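Local atomic coordinates of NanU sialic acid binding protein (Bacteroides fragilis, PDB entry 4L7T), a protein that binds sialic acid with high affinity at the outer membrane, as a SusD-like protein that probably works alongside the transporter NanO. Residues 44-49 against 99-104; 93-98 against 496-501; 248-253 against 264-269; 255-260 against 364-369. One frame throughout, in Å; residues are numbered along the deposited sequence.

Contact 1 of 4, residues 44-49 against 99-104; sequences HALLRE and MYKVIN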
loop_
_atom_site.group_PDB
_atom_site.type_symbol
_atom_site.label_atom_id
_atom_site.label_comp_id
_atom_site.label_asym_id
_atom_site.label_seq_id
_atom_site.Cartn_x
_atom_site.Cartn_y
_atom_site.Cartn_z
ATOM N N HIS A 44 2.162 16.992 -0.375
ATOM C CA HIS A 44 2.224 15.689 -1.062
ATOM C C HIS A 44 3.655 15.195 -0.914
ATOM O O HIS A 44 3.900 13.998 -0.845
ATOM C CB HIS A 44 1.697 15.744 -2.523
ATOM C CG HIS A 44 0.185 15.825 -2.586
ATOM N ND1 HIS A 44 -0.512 16.998 -2.358
ATOM C CD2 HIS A 44 -0.747 14.881 -2.902
ATOM C CE1 HIS A 44 -1.823 16.755 -2.478
ATOM N NE2 HIS A 44 -1.984 15.473 -2.802
ATOM N N ALA A 45 4.604 16.127 -0.763
ATOM C CA ALA A 45 5.966 15.681 -0.557
ATOM C C ALA A 45 6.146 15.162 0.869
ATOM O O ALA A 45 6.981 14.241 1.085
ATOM C CB ALA A 45 7.004 16.835 -0.907
ATOM N N LEU A 46 5.455 15.716 1.862
ATOM C CA LEU A 46 5.544 15.157 3.224
ATOM C C LEU A 46 4.868 13.779 3.313
ATOM O O LEU A 46 5.357 12.872 4.016
ATOM C CB LEU A 46 4.869 16.104 4.206
ATOM C CG LEU A 46 5.596 17.413 4.474
ATOM C CD1 LEU A 46 4.637 18.204 5.360
ATOM C CD2 LEU A 46 6.922 17.142 5.214
ATOM N N LEU A 47 3.735 13.618 2.636
ATOM C CA LEU A 47 3.092 12.302 2.577
ATOM C C LEU A 47 4.052 11.259 1.959
ATOM O O LEU A 47 4.140 10.103 2.489
ATOM C CB LEU A 47 1.780 12.419 1.756
ATOM C CG LEU A 47 0.905 11.187 1.766
ATOM C CD1 LEU A 47 0.140 11.127 3.073
ATOM C CD2 LEU A 47 -0.053 11.310 0.567
ATOM N N ARG A 48 4.754 11.600 0.897
ATOM C CA ARG A 48 5.713 10.742 0.253
ATOM C C ARG A 48 6.817 10.226 1.237
ATOM O O ARG A 48 7.323 9.087 1.098
ATOM C CB ARG A 48 6.338 11.420 -0.956
ATOM C CG ARG A 48 7.484 10.601 -1.627
ATOM C CD ARG A 48 7.972 11.228 -2.905
ATOM N NE ARG A 48 8.501 12.590 -2.620
ATOM C CZ ARG A 48 8.723 13.510 -3.564
ATOM N NH1 ARG A 48 8.548 13.201 -4.849
ATOM N NH2 ARG A 48 9.202 14.724 -3.228
ATOM N N GLU A 49 7.148 11.054 2.233
ATOM C CA GLU A 49 8.174 10.624 3.254
ATOM C C GLU A 49 7.678 9.456 4.152
ATOM O O GLU A 49 8.471 8.813 4.886
ATOM C CB GLU A 49 8.601 11.784 4.148
ATOM C CG GLU A 49 9.427 12.787 3.379
ATOM C CD GLU A 49 9.837 14.042 4.168
ATOM O OE1 GLU A 49 9.336 14.303 5.294
ATOM O OE2 GLU A 49 10.669 14.779 3.604
ATOM N N MET A 99 3.797 10.097 10.961
ATOM C CA MET A 99 2.536 10.650 10.385
ATOM C C MET A 99 2.102 12.002 10.960
ATOM O O MET A 99 1.544 12.815 10.228
ATOM C CB MET A 99 1.394 9.647 10.404
ATOM C CG MET A 99 1.692 8.517 9.461
ATOM S SD MET A 99 0.305 7.388 9.245
ATOM C CE MET A 99 1.174 6.341 8.139
ATOM N N TYR A 100 2.444 12.259 12.216
ATOM C CA TYR A 100 1.943 13.477 12.886
ATOM C C TYR A 100 2.561 14.743 12.325
ATOM O O TYR A 100 1.913 15.783 12.368
ATOM C CB TYR A 100 2.057 13.363 14.423
ATOM C CG TYR A 100 0.955 12.559 15.033
ATOM C CD1 TYR A 100 -0.368 13.005 15.093
ATOM C CD2 TYR A 100 1.213 11.240 15.529
ATOM C CE1 TYR A 100 -1.349 12.237 15.641
ATOM C CE2 TYR A 100 0.233 10.461 16.051
ATOM C CZ TYR A 100 -1.048 10.929 16.132
ATOM O OH TYR A 100 -2.098 10.235 16.705
ATOM N N LYS A 101 3.779 14.637 11.823
ATOM C CA LYS A 101 4.454 15.759 11.208
ATOM C C LYS A 101 3.643 16.183 9.963
ATOM O O LYS A 101 3.515 17.405 9.697
ATOM C CB LYS A 101 5.860 15.364 10.794
ATOM C CG LYS A 101 6.602 16.411 9.934
ATOM C CD LYS A 101 8.079 16.087 9.828
ATOM C CE LYS A 101 8.669 16.307 8.426
ATOM N NZ LYS A 101 9.502 17.577 8.296
ATOM N N VAL A 102 3.135 15.174 9.221
ATOM C CA VAL A 102 2.351 15.443 7.987
ATOM C C VAL A 102 1.032 16.020 8.331
ATOM O O VAL A 102 0.633 17.057 7.718
ATOM C CB VAL A 102 2.165 14.170 7.131
ATOM C CG1 VAL A 102 1.518 14.555 5.785
ATOM C CG2 VAL A 102 3.540 13.532 6.890
ATOM N N ILE A 103 0.338 15.432 9.320
ATOM C CA ILE A 103 -0.939 15.868 9.808
ATOM C C ILE A 103 -0.831 17.347 10.284
ATOM O O ILE A 103 -1.683 18.154 9.967
ATOM C CB ILE A 103 -1.457 14.958 10.937
ATOM C CG1 ILE A 103 -1.978 13.595 10.362
ATOM C CG2 ILE A 103 -2.585 15.586 11.793
ATOM C CD1 ILE A 103 -2.012 12.508 11.486
ATOM N N ASN A 104 0.213 17.661 11.051
ATOM C CA ASN A 104 0.328 19.080 11.513
ATOM C C ASN A 104 0.298 20.095 10.371
ATOM O O ASN A 104 -0.394 21.109 10.485
ATOM C CB ASN A 104 1.620 19.250 12.323
ATOM C CG ASN A 104 1.674 20.584 13.101
ATOM O OD1 ASN A 104 0.720 20.988 13.733
ATOM N ND2 ASN A 104 2.811 21.180 13.076
#
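Leu-46 meets Val-102 and Lys-101 where two antiparallel helices, 33-48 and 99-115, pack in the helical SusD fold; the axes of the two short segments come within 9.3 Å at 171°. Val-102 points at the other helix and touches it at Leu-46 with both methyls. CG2, anti to its own carbonyl carbon, rests on the carbonyl, 3.5 Å from Leu-46 O, whereas CG1 leans toward the start of the next residue, 4.0 Å from Leu-47 N. The CB of Leu-46 touches both methyls, 3.9 Å from Val-102 CG2. The rest of the leucine runs on toward Lys-101, whose chain it crosses at about a right angle. Bends at chi3 and chi4 turn the end of Lys-101 across the leucine, so that its CE comes 3.8 Å from Leu-46 CD2. On the inner side, Leu-138 of helix 121-146 touches both Leu-47 and Val-102, which makes this pair of helices part of a larger helical bundle. On the exposed side the extended Glu-49 brings a carboxylate toward the lysine without forming a salt bridge: Glu-49 OE1 stops 4.4 Å from Lys-101 NZ.

Contact 2 of 4, residues 93-98 against 496-501; sequences ISNFAG and PINESV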
loop_
_atom_site.group_PDB
_atom_site.type_symbol
_atom_site.label_atom_id
_atom_site.label_comp_id
_atom_site.label_asym_id
_atom_site.label_seq_id
_atom_site.Cartn_x
_atom_site.Cartn_y
_atom_site.Cartn_z
ATOM N N ILE A 93 8.602 -0.153 13.697
ATOM C CA ILE A 93 8.428 1.237 13.247
ATOM C C ILE A 93 8.330 2.150 14.471
ATOM O O ILE A 93 7.743 1.736 15.477
ATOM C CB ILE A 93 7.076 1.348 12.489
ATOM C CG1 ILE A 93 7.109 0.595 11.181
ATOM C CG2 ILE A 93 6.796 2.815 12.146
ATOM C CD1 ILE A 93 5.658 0.494 10.449
ATOM N N SER A 94 8.880 3.361 14.416
ATOM C CA SER A 94 8.819 4.273 15.563
ATOM C C SER A 94 7.993 5.491 15.259
ATOM O O SER A 94 7.745 5.785 14.080
ATOM C CB SER A 94 10.237 4.802 15.888
ATOM O OG SER A 94 11.092 3.721 16.224
ATOM N N ASN A 95 7.619 6.209 16.321
ATOM C CA ASN A 95 7.067 7.575 16.266
ATOM C C ASN A 95 5.812 7.640 15.334
ATOM O O ASN A 95 5.700 8.568 14.548
ATOM C CB ASN A 95 8.176 8.582 15.784
ATOM C CG ASN A 95 9.547 8.396 16.542
ATOM O OD1 ASN A 95 10.651 8.473 15.948
ATOM N ND2 ASN A 95 9.448 8.211 17.865
ATOM N N PHE A 96 4.899 6.670 15.451
ATOM C CA PHE A 96 3.655 6.651 14.675
ATOM C C PHE A 96 3.924 6.832 13.212
ATOM O O PHE A 96 3.122 7.508 12.529
ATOM C CB PHE A 96 2.607 7.653 15.225
ATOM C CG PHE A 96 2.220 7.382 16.656
ATOM C CD1 PHE A 96 1.357 6.310 16.991
ATOM C CD2 PHE A 96 2.783 8.150 17.698
ATOM C CE1 PHE A 96 1.040 6.004 18.277
ATOM C CE2 PHE A 96 2.488 7.796 19.021
ATOM C CZ PHE A 96 1.598 6.763 19.306
ATOM N N ALA A 97 5.044 6.255 12.728
ATOM C CA ALA A 97 5.434 6.156 11.325
ATOM C C ALA A 97 5.708 7.569 10.751
ATOM O O ALA A 97 5.662 7.746 9.554
ATOM C CB ALA A 97 4.312 5.402 10.449
ATOM N N GLY A 98 5.909 8.570 11.639
ATOM C CA GLY A 98 6.226 9.918 11.136
ATOM C C GLY A 98 4.968 10.637 10.680
ATOM O O GLY A 98 5.079 11.727 10.081
ATOM N N PRO A 496 3.330 -2.037 18.844
ATOM C CA PRO A 496 3.808 -1.305 20.044
ATOM C C PRO A 496 4.333 0.084 19.749
ATOM O O PRO A 496 4.561 0.463 18.581
ATOM C CB PRO A 496 4.943 -2.188 20.570
ATOM C CG PRO A 496 5.549 -2.775 19.244
ATOM C CD PRO A 496 4.313 -2.972 18.274
ATOM N N ILE A 497 4.524 0.866 20.812
ATOM C CA ILE A 497 5.005 2.255 20.774
ATOM C C ILE A 497 6.401 2.300 21.327
ATOM O O ILE A 497 6.627 1.762 22.399
ATOM C CB ILE A 497 4.046 3.175 21.600
ATOM C CG1 ILE A 497 2.643 3.057 21.000
ATOM C CG2 ILE A 497 4.652 4.637 21.692
ATOM C CD1 ILE A 497 1.531 3.774 21.803
ATOM N N ASN A 498 7.320 2.913 20.610
ATOM C CA ASN A 498 8.725 2.963 20.995
ATOM C C ASN A 498 8.996 3.826 22.233
ATOM O O ASN A 498 8.232 4.690 22.541
ATOM C CB ASN A 498 9.654 3.352 19.865
ATOM C CG ASN A 498 9.322 4.682 19.272
ATOM O OD1 ASN A 498 8.249 4.842 18.689
ATOM N ND2 ASN A 498 10.231 5.663 19.417
ATOM N N GLU A 499 10.129 3.544 22.904
ATOM C CA GLU A 499 10.377 4.149 24.250
ATOM C C GLU A 499 10.334 5.694 24.242
ATOM O O GLU A 499 9.681 6.300 25.079
ATOM C CB GLU A 499 11.722 3.673 24.855
ATOM C CG GLU A 499 11.749 2.189 25.245
ATOM C CD GLU A 499 13.164 1.643 25.510
ATOM O OE1 GLU A 499 13.539 0.619 24.887
ATOM O OE2 GLU A 499 13.883 2.242 26.347
ATOM N N SER A 500 11.027 6.303 23.276
ATOM C CA SER A 500 11.166 7.775 23.211
ATOM C C SER A 500 9.802 8.484 23.136
ATOM O O SER A 500 9.577 9.523 23.781
ATOM C CB SER A 500 12.166 8.191 22.124
ATOM O OG SER A 500 11.647 8.071 20.791
ATOM N N VAL A 501 8.832 7.883 22.439
ATOM C CA VAL A 501 7.448 8.423 22.423
ATOM C C VAL A 501 6.776 8.481 23.782
ATOM O O VAL A 501 6.132 9.495 24.158
ATOM C CB VAL A 501 6.533 7.570 21.440
ATOM C CG1 VAL A 501 5.054 7.963 21.535
ATOM C CG2 VAL A 501 7.101 7.634 20.020
HETATM O O HOH W 1 6.044 2.503 17.577
#
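Phe-96, Asn-498 and Asn-95 give up the most surface where the loop leading into helix 99-115 meets the N-terminus of helix 499-504, tying the N-terminal part of this SusD-family protein to its C-terminal end. Asn-498 occupies the N-cap position, yet its side chain makes no capping bond. With CG between the backbone N and the carbonyl carbon (chi1 58°), its amide turns instead to the opposite loop. There OD1 accepts the backbone N-H of Asn-95 at 2.8 Å in a nearly straight bond, 167° at the hydrogen, the donor tilted 30° from the carbonyl plane. The same oxygen lies against Ser-94, whose CA is 3.2 Å from Asn-498 OD1. A water links the backbones as well, lying within hydrogen-bonding distance of Ile-93 O and Pro-496 O. Phe-96 supplies the apolar half: the far end of its ring obliquely meets a methyl of each of two residues. Trp-146 of helix 121-146 meets this ring edge-to-face and also touches Ile-497. Of the two methyl contacts, Phe-96 CZ lies 3.9 Å from Ile-497 CD1, and Phe-96 CE2 approaches Val-501 CG1 to 3.6 Å.

Contact 3 of 4, residues 248-253 against 264-269; sequences SLQDDF and NSEIIF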
loop_
_atom_site.group_PDB
_atom_site.type_symbol
_atom_site.label_atom_id
_atom_site.label_comp_id
_atom_site.label_asym_id
_atom_site.label_seq_id
_atom_site.Cartn_x
_atom_site.Cartn_y
_atom_site.Cartn_z
ATOM N N SER A 248 -9.475 2.839 -15.963
ATOM C CA SER A 248 -9.587 1.665 -16.782
ATOM C C SER A 248 -8.469 0.715 -16.370
ATOM O O SER A 248 -7.379 1.199 -15.983
ATOM C CB SER A 248 -9.342 2.108 -18.237
ATOM O OG SER A 248 -9.541 1.015 -19.082
ATOM N N LEU A 249 -8.705 -0.585 -16.464
ATOM C CA LEU A 249 -7.565 -1.518 -16.386
ATOM C C LEU A 249 -6.587 -1.445 -17.560
ATOM O O LEU A 249 -7.012 -1.525 -18.729
ATOM C CB LEU A 249 -8.038 -2.958 -16.167
ATOM C CG LEU A 249 -8.887 -3.186 -14.924
ATOM C CD1 LEU A 249 -9.307 -4.648 -14.963
ATOM C CD2 LEU A 249 -8.088 -2.909 -13.629
ATOM N N GLN A 250 -5.284 -1.337 -17.278
ATOM C CA GLN A 250 -4.289 -1.508 -18.347
ATOM C C GLN A 250 -4.396 -2.964 -18.923
ATOM O O GLN A 250 -4.535 -3.937 -18.167
ATOM C CB GLN A 250 -2.888 -1.261 -17.774
ATOM C CG GLN A 250 -2.625 0.191 -17.423
ATOM C CD GLN A 250 -2.337 0.987 -18.739
ATOM O OE1 GLN A 250 -3.185 1.725 -19.183
ATOM N NE2 GLN A 250 -1.208 0.704 -19.418
ATOM N N ASP A 251 -4.254 -3.154 -20.258
ATOM C CA ASP A 251 -4.289 -4.470 -20.831
ATOM C C ASP A 251 -3.101 -5.297 -20.311
ATOM O O ASP A 251 -3.278 -6.495 -20.113
ATOM C CB ASP A 251 -4.102 -4.389 -22.377
ATOM C CG ASP A 251 -5.343 -3.948 -23.089
ATOM O OD1 ASP A 251 -6.412 -3.880 -22.464
ATOM O OD2 ASP A 251 -5.239 -3.667 -24.319
ATOM N N ASP A 252 -1.946 -4.651 -20.084
ATOM C CA ASP A 252 -0.692 -5.312 -19.671
ATOM C C ASP A 252 -0.449 -5.009 -18.183
ATOM O O ASP A 252 -0.174 -3.831 -17.776
ATOM C CB ASP A 252 0.435 -4.802 -20.576
ATOM C CG ASP A 252 1.799 -5.480 -20.336
ATOM O OD1 ASP A 252 2.117 -5.922 -19.207
ATOM O OD2 ASP A 252 2.628 -5.519 -21.301
ATOM N N PHE A 253 -0.588 -6.051 -17.365
ATOM C CA PHE A 253 -0.322 -5.862 -15.912
ATOM C C PHE A 253 1.063 -5.265 -15.672
ATOM O O PHE A 253 1.188 -4.350 -14.891
ATOM C CB PHE A 253 -0.475 -7.223 -15.194
ATOM C CG PHE A 253 -0.231 -7.178 -13.654
ATOM C CD1 PHE A 253 -1.256 -6.825 -12.774
ATOM C CD2 PHE A 253 1.024 -7.542 -13.126
ATOM C CE1 PHE A 253 -1.073 -6.836 -11.378
ATOM C CE2 PHE A 253 1.243 -7.558 -11.742
ATOM C CZ PHE A 253 0.185 -7.226 -10.845
ATOM N N ASN A 264 -0.779 6.579 -16.161
ATOM C CA ASN A 264 -1.740 5.670 -16.891
ATOM C C ASN A 264 -3.090 5.640 -16.172
ATOM O O ASN A 264 -3.225 5.950 -14.943
ATOM C CB ASN A 264 -1.188 4.263 -17.113
ATOM C CG ASN A 264 -1.153 3.431 -15.807
ATOM O OD1 ASN A 264 -2.212 3.044 -15.258
ATOM N ND2 ASN A 264 0.087 3.228 -15.265
ATOM N N SER A 265 -4.146 5.327 -16.938
ATOM C CA SER A 265 -5.436 5.572 -16.353
ATOM C C SER A 265 -5.944 4.455 -15.438
ATOM O O SER A 265 -7.046 4.558 -14.945
ATOM C CB SER A 265 -6.491 5.871 -17.450
ATOM O OG SER A 265 -6.530 4.706 -18.249
ATOM N N GLU A 266 -5.097 3.467 -15.104
ATOM C CA GLU A 266 -5.467 2.579 -13.975
ATOM C C GLU A 266 -5.150 3.225 -12.589
ATOM O O GLU A 266 -5.743 2.883 -11.529
ATOM C CB GLU A 266 -4.718 1.264 -14.115
ATOM C CG GLU A 266 -5.201 0.243 -12.992
ATOM C CD GLU A 266 -4.832 -1.141 -13.271
ATOM O OE1 GLU A 266 -4.550 -1.439 -14.419
ATOM O OE2 GLU A 266 -4.860 -1.995 -12.328
ATOM N N ILE A 267 -4.285 4.248 -12.583
ATOM C CA ILE A 267 -3.891 4.844 -11.278
ATOM C C ILE A 267 -4.902 5.837 -10.782
ATOM O O ILE A 267 -5.325 6.726 -11.535
ATOM C CB ILE A 267 -2.506 5.546 -11.427
ATOM C CG1 ILE A 267 -1.480 4.593 -12.088
ATOM C CG2 ILE A 267 -2.016 6.207 -10.049
ATOM C CD1 ILE A 267 -1.212 3.340 -11.292
ATOM N N ILE A 268 -5.334 5.648 -9.533
ATOM C CA ILE A 268 -6.224 6.584 -8.857
ATOM C C ILE A 268 -5.381 7.497 -7.990
ATOM O O ILE A 268 -5.517 8.725 -8.126
ATOM C CB ILE A 268 -7.380 5.895 -8.066
ATOM C CG1 ILE A 268 -8.253 5.094 -9.054
ATOM C CG2 ILE A 268 -8.124 6.906 -7.181
ATOM C CD1 ILE A 268 -9.288 4.189 -8.225
ATOM N N PHE A 269 -4.471 6.945 -7.171
ATOM C CA PHE A 269 -3.558 7.881 -6.433
ATOM C C PHE A 269 -2.204 7.164 -6.234
ATOM O O PHE A 269 -2.204 5.972 -5.886
ATOM C CB PHE A 269 -4.177 8.274 -5.077
ATOM C CG PHE A 269 -3.275 9.095 -4.234
ATOM C CD1 PHE A 269 -2.815 10.318 -4.717
ATOM C CD2 PHE A 269 -2.820 8.646 -3.014
ATOM C CE1 PHE A 269 -1.913 11.107 -3.948
ATOM C CE2 PHE A 269 -1.899 9.419 -2.244
ATOM C CZ PHE A 269 -1.452 10.656 -2.741
HETATM O O HOH W 2 -5.617 2.199 -18.060
#
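Glu-266 OE1 is gripped from two directions: it accepts the backbone N-H of Gln-250 at 3.0 Å and forms a salt bridge with Arg-416. The Gln-250 N-H arrives on the anti side of the carboxylate, 25° out of its plane. OE2 pairs with Arg-387, so both oxygens of this buried group have a cationic partner, which would probably keep it ionised. An extended chain, with CG anti to the backbone N (chi1 -175°), carries the carboxylate past the backbone of residues 248-250; Leu-249 crosses it obliquely, its CD2 3.6 Å from Glu-266 OE2. Arg-416 also binds Gln-250 O and thus holds both sides of the contact. At the other end Ser-248 N donates to Ser-265 O at 3.1 Å, reaching that oxygen from above its carbonyl plane. Water 2 joins Ser-248 O to the hydroxyl of Ser-265. Gln-250 CG lies 3.6 Å from Asn-264 OD1, and a bend at chi2 turns its amide against the asparagine, the two amide planes 30° apart. That OD1 takes the backbone N-H of Glu-266 at 2.9 Å, in plane on a lone pair, while Asn-264 ND2 bonds to Asn-261 O. This is an Asx turn within a type I beta turn, Asn-264 to Ile-267, leading into strand 267-271.

Contact 4 of 4, residues 255-260 against 364-369; sequences KVFAYN and NKYQGV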
loop_
_atom_site.group_PDB
_atom_site.type_symbol
_atom_site.label_atom_id
_atom_site.label_comp_id
_atom_site.label_asym_id
_atom_site.label_seq_id
_atom_site.Cartn_x
_atom_site.Cartn_y
_atom_site.Cartn_z
ATOM N N LYS A 255 2.767 -3.110 -17.333
ATOM C CA LYS A 255 2.836 -1.695 -17.703
ATOM C C LYS A 255 2.140 -0.817 -16.686
ATOM O O LYS A 255 2.379 0.375 -16.682
ATOM C CB LYS A 255 2.294 -1.438 -19.111
ATOM C CG LYS A 255 2.986 -2.235 -20.202
ATOM C CD LYS A 255 2.409 -1.754 -21.561
ATOM C CE LYS A 255 2.834 -2.630 -22.770
ATOM N NZ LYS A 255 2.388 -1.966 -24.056
ATOM N N VAL A 256 1.364 -1.402 -15.745
ATOM C CA VAL A 256 0.834 -0.577 -14.640
ATOM C C VAL A 256 1.974 0.102 -13.849
ATOM O O VAL A 256 1.829 1.206 -13.371
ATOM C CB VAL A 256 -0.021 -1.437 -13.672
ATOM C CG1 VAL A 256 -0.548 -0.551 -12.500
ATOM C CG2 VAL A 256 -1.166 -2.069 -14.443
ATOM N N PHE A 257 3.110 -0.600 -13.792
ATOM C CA PHE A 257 4.219 -0.212 -12.903
ATOM C C PHE A 257 5.426 0.352 -13.627
ATOM O O PHE A 257 6.420 0.668 -12.976
ATOM C CB PHE A 257 4.637 -1.407 -12.051
ATOM C CG PHE A 257 3.463 -2.082 -11.396
ATOM C CD1 PHE A 257 2.918 -1.536 -10.219
ATOM C CD2 PHE A 257 2.886 -3.247 -11.952
ATOM C CE1 PHE A 257 1.831 -2.125 -9.645
ATOM C CE2 PHE A 257 1.733 -3.852 -11.301
ATOM C CZ PHE A 257 1.256 -3.256 -10.168
ATOM N N ALA A 258 5.342 0.470 -14.954
ATOM C CA ALA A 258 6.543 0.887 -15.782
ATOM C C ALA A 258 6.918 2.369 -15.581
ATOM O O ALA A 258 6.047 3.225 -15.409
ATOM C CB ALA A 258 6.310 0.487 -17.245
ATOM N N TYR A 259 8.248 2.662 -15.519
ATOM C CA TYR A 259 8.824 4.017 -15.242
ATOM C C TYR A 259 8.209 5.098 -16.158
ATOM O O TYR A 259 7.922 6.260 -15.746
ATOM C CB TYR A 259 10.414 3.981 -15.399
ATOM C CG TYR A 259 11.096 5.319 -15.140
ATOM C CD1 TYR A 259 11.000 5.919 -13.893
ATOM C CD2 TYR A 259 11.763 6.041 -16.206
ATOM C CE1 TYR A 259 11.541 7.143 -13.654
ATOM C CE2 TYR A 259 12.369 7.258 -15.960
ATOM C CZ TYR A 259 12.242 7.821 -14.701
ATOM O OH TYR A 259 12.759 9.041 -14.416
ATOM N N ASN A 260 7.989 4.702 -17.389
ATOM C CA ASN A 260 7.487 5.617 -18.426
ATOM C C ASN A 260 5.980 5.872 -18.397
ATOM O O ASN A 260 5.451 6.864 -18.973
ATOM C CB ASN A 260 7.850 4.997 -19.772
ATOM C CG ASN A 260 7.563 3.525 -19.812
ATOM O OD1 ASN A 260 6.404 3.113 -20.051
ATOM N ND2 ASN A 260 8.585 2.712 -19.587
ATOM N N ASN A 364 9.993 -8.382 -8.695
ATOM C CA ASN A 364 10.184 -7.840 -10.073
ATOM C C ASN A 364 9.131 -6.789 -10.454
ATOM O O ASN A 364 9.046 -6.319 -11.605
ATOM C CB ASN A 364 10.164 -8.962 -11.070
ATOM C CG ASN A 364 10.759 -8.569 -12.453
ATOM O OD1 ASN A 364 11.770 -7.833 -12.569
ATOM N ND2 ASN A 364 10.060 -9.011 -13.508
ATOM N N LYS A 365 8.320 -6.446 -9.479
ATOM C CA LYS A 365 7.201 -5.492 -9.776
ATOM C C LYS A 365 7.728 -4.067 -10.056
ATOM O O LYS A 365 7.123 -3.325 -10.861
ATOM C CB LYS A 365 6.200 -5.445 -8.612
ATOM C CG LYS A 365 5.002 -4.475 -8.930
ATOM C CD LYS A 365 3.840 -4.733 -7.961
ATOM C CE LYS A 365 2.993 -6.015 -8.384
ATOM N NZ LYS A 365 1.779 -6.180 -7.400
ATOM N N TYR A 366 8.854 -3.703 -9.429
ATOM C CA TYR A 366 9.423 -2.329 -9.515
ATOM C C TYR A 366 10.837 -2.478 -10.061
ATOM O O TYR A 366 11.779 -2.961 -9.342
ATOM C CB TYR A 366 9.450 -1.635 -8.194
ATOM C CG TYR A 366 8.102 -1.587 -7.438
ATOM C CD1 TYR A 366 7.061 -0.850 -7.925
ATOM C CD2 TYR A 366 7.913 -2.322 -6.319
ATOM C CE1 TYR A 366 5.774 -0.806 -7.267
ATOM C CE2 TYR A 366 6.677 -2.337 -5.608
ATOM C CZ TYR A 366 5.612 -1.604 -6.110
ATOM O OH TYR A 366 4.447 -1.533 -5.431
ATOM N N GLN A 367 10.970 -2.182 -11.350
ATOM C CA GLN A 367 12.257 -2.489 -12.042
ATOM C C GLN A 367 13.133 -1.258 -12.164
ATOM O O GLN A 367 14.259 -1.398 -12.545
ATOM C CB GLN A 367 12.060 -3.207 -13.371
ATOM C CG GLN A 367 11.367 -4.534 -13.245
ATOM C CD GLN A 367 11.136 -5.231 -14.532
ATOM O OE1 GLN A 367 10.039 -5.703 -14.820
ATOM N NE2 GLN A 367 12.183 -5.397 -15.284
ATOM N N GLY A 368 12.642 -0.080 -11.751
ATOM C CA GLY A 368 13.480 1.141 -11.846
ATOM C C GLY A 368 13.881 1.441 -13.280
ATOM O O GLY A 368 13.206 1.029 -14.231
ATOM N N VAL A 369 14.998 2.162 -13.434
ATOM C CA VAL A 369 15.413 2.654 -14.736
ATOM C C VAL A 369 16.934 2.661 -14.656
ATOM O O VAL A 369 17.508 2.929 -13.587
ATOM C CB VAL A 369 14.813 4.049 -14.995
ATOM C CG1 VAL A 369 15.156 5.088 -13.914
ATOM C CG2 VAL A 369 15.062 4.546 -16.483
HETATM O O HOH W 3 8.405 -1.809 -12.925
#
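Two first torsions set up the larger half of this contact: Phe-257 swings its ring anti to its own carbonyl carbon (chi1 -49°), while Lys-365 sends CG anti to its backbone N (chi1 -179°) and lays its methylenes over that ring. Lys-365 CG stands 3.7 Å from the ring centroid and 8° off the normal, a CH-pi contact almost at the centre of the face. CD and CE continue across the ring toward its far end, CE coming 3.7 Å from Phe-257 CZ, before the ammonium leaves for Glu-467 and the carbonyl of Met-465. Val-256 CB lies by the opposite face, displaced from its centre. Tyr-366 adds an oblique approach to the same ring, and its own face receives Lys-365 CG, so the same methylene meets the faces of two rings. The second half repeats the principle on a smaller scale. Val-369 CG1 sits 3.9 Å from the centroid of the Tyr-259 ring, almost on the normal, with CG2 displaced to the side, 3.6 Å from Tyr-259 CD2. Between the two CH-pi contacts, water 3 accepts from Gln-367 N and lies within hydrogen-bonding distance of Phe-257 O and Lys-365 O. An acetate ion, probably from the crystallisation liquor, lies about 3 Å from the Tyr-259 side chain. Both segments are loops of the SusD-family region: 255-260 precedes strand 267-271, whereas the loop 364-369 follows strand 356-363. Strand 383-387 backs them, its Arg-387 touching Phe-257 and its Tyr-383 and Pro-384 touching Tyr-366.

Overall arrangement
Contacts 1 and 2 follow one another along the chain, since the loop 93-98 runs directly into helix segment 99-104; their centres are 15 Å apart. Contacts 3 and 4 form a second pair, with centres 13 Å apart and segments that alternate in sequence. They touch through Val-256, whose CG2 lies 3.4 Å from Glu-266 OE1, and through a probable hydrogen bond from Asn-264 ND2 to Val-256 O. The two pairs meet where Leu-47 CD2 packs 3.7 Å from Phe-269 CZ, joining contact 1 to contact 3. Contact 2 lies across the chain's centre from contacts 3 and 4, about 35 and 32 Å away between centres.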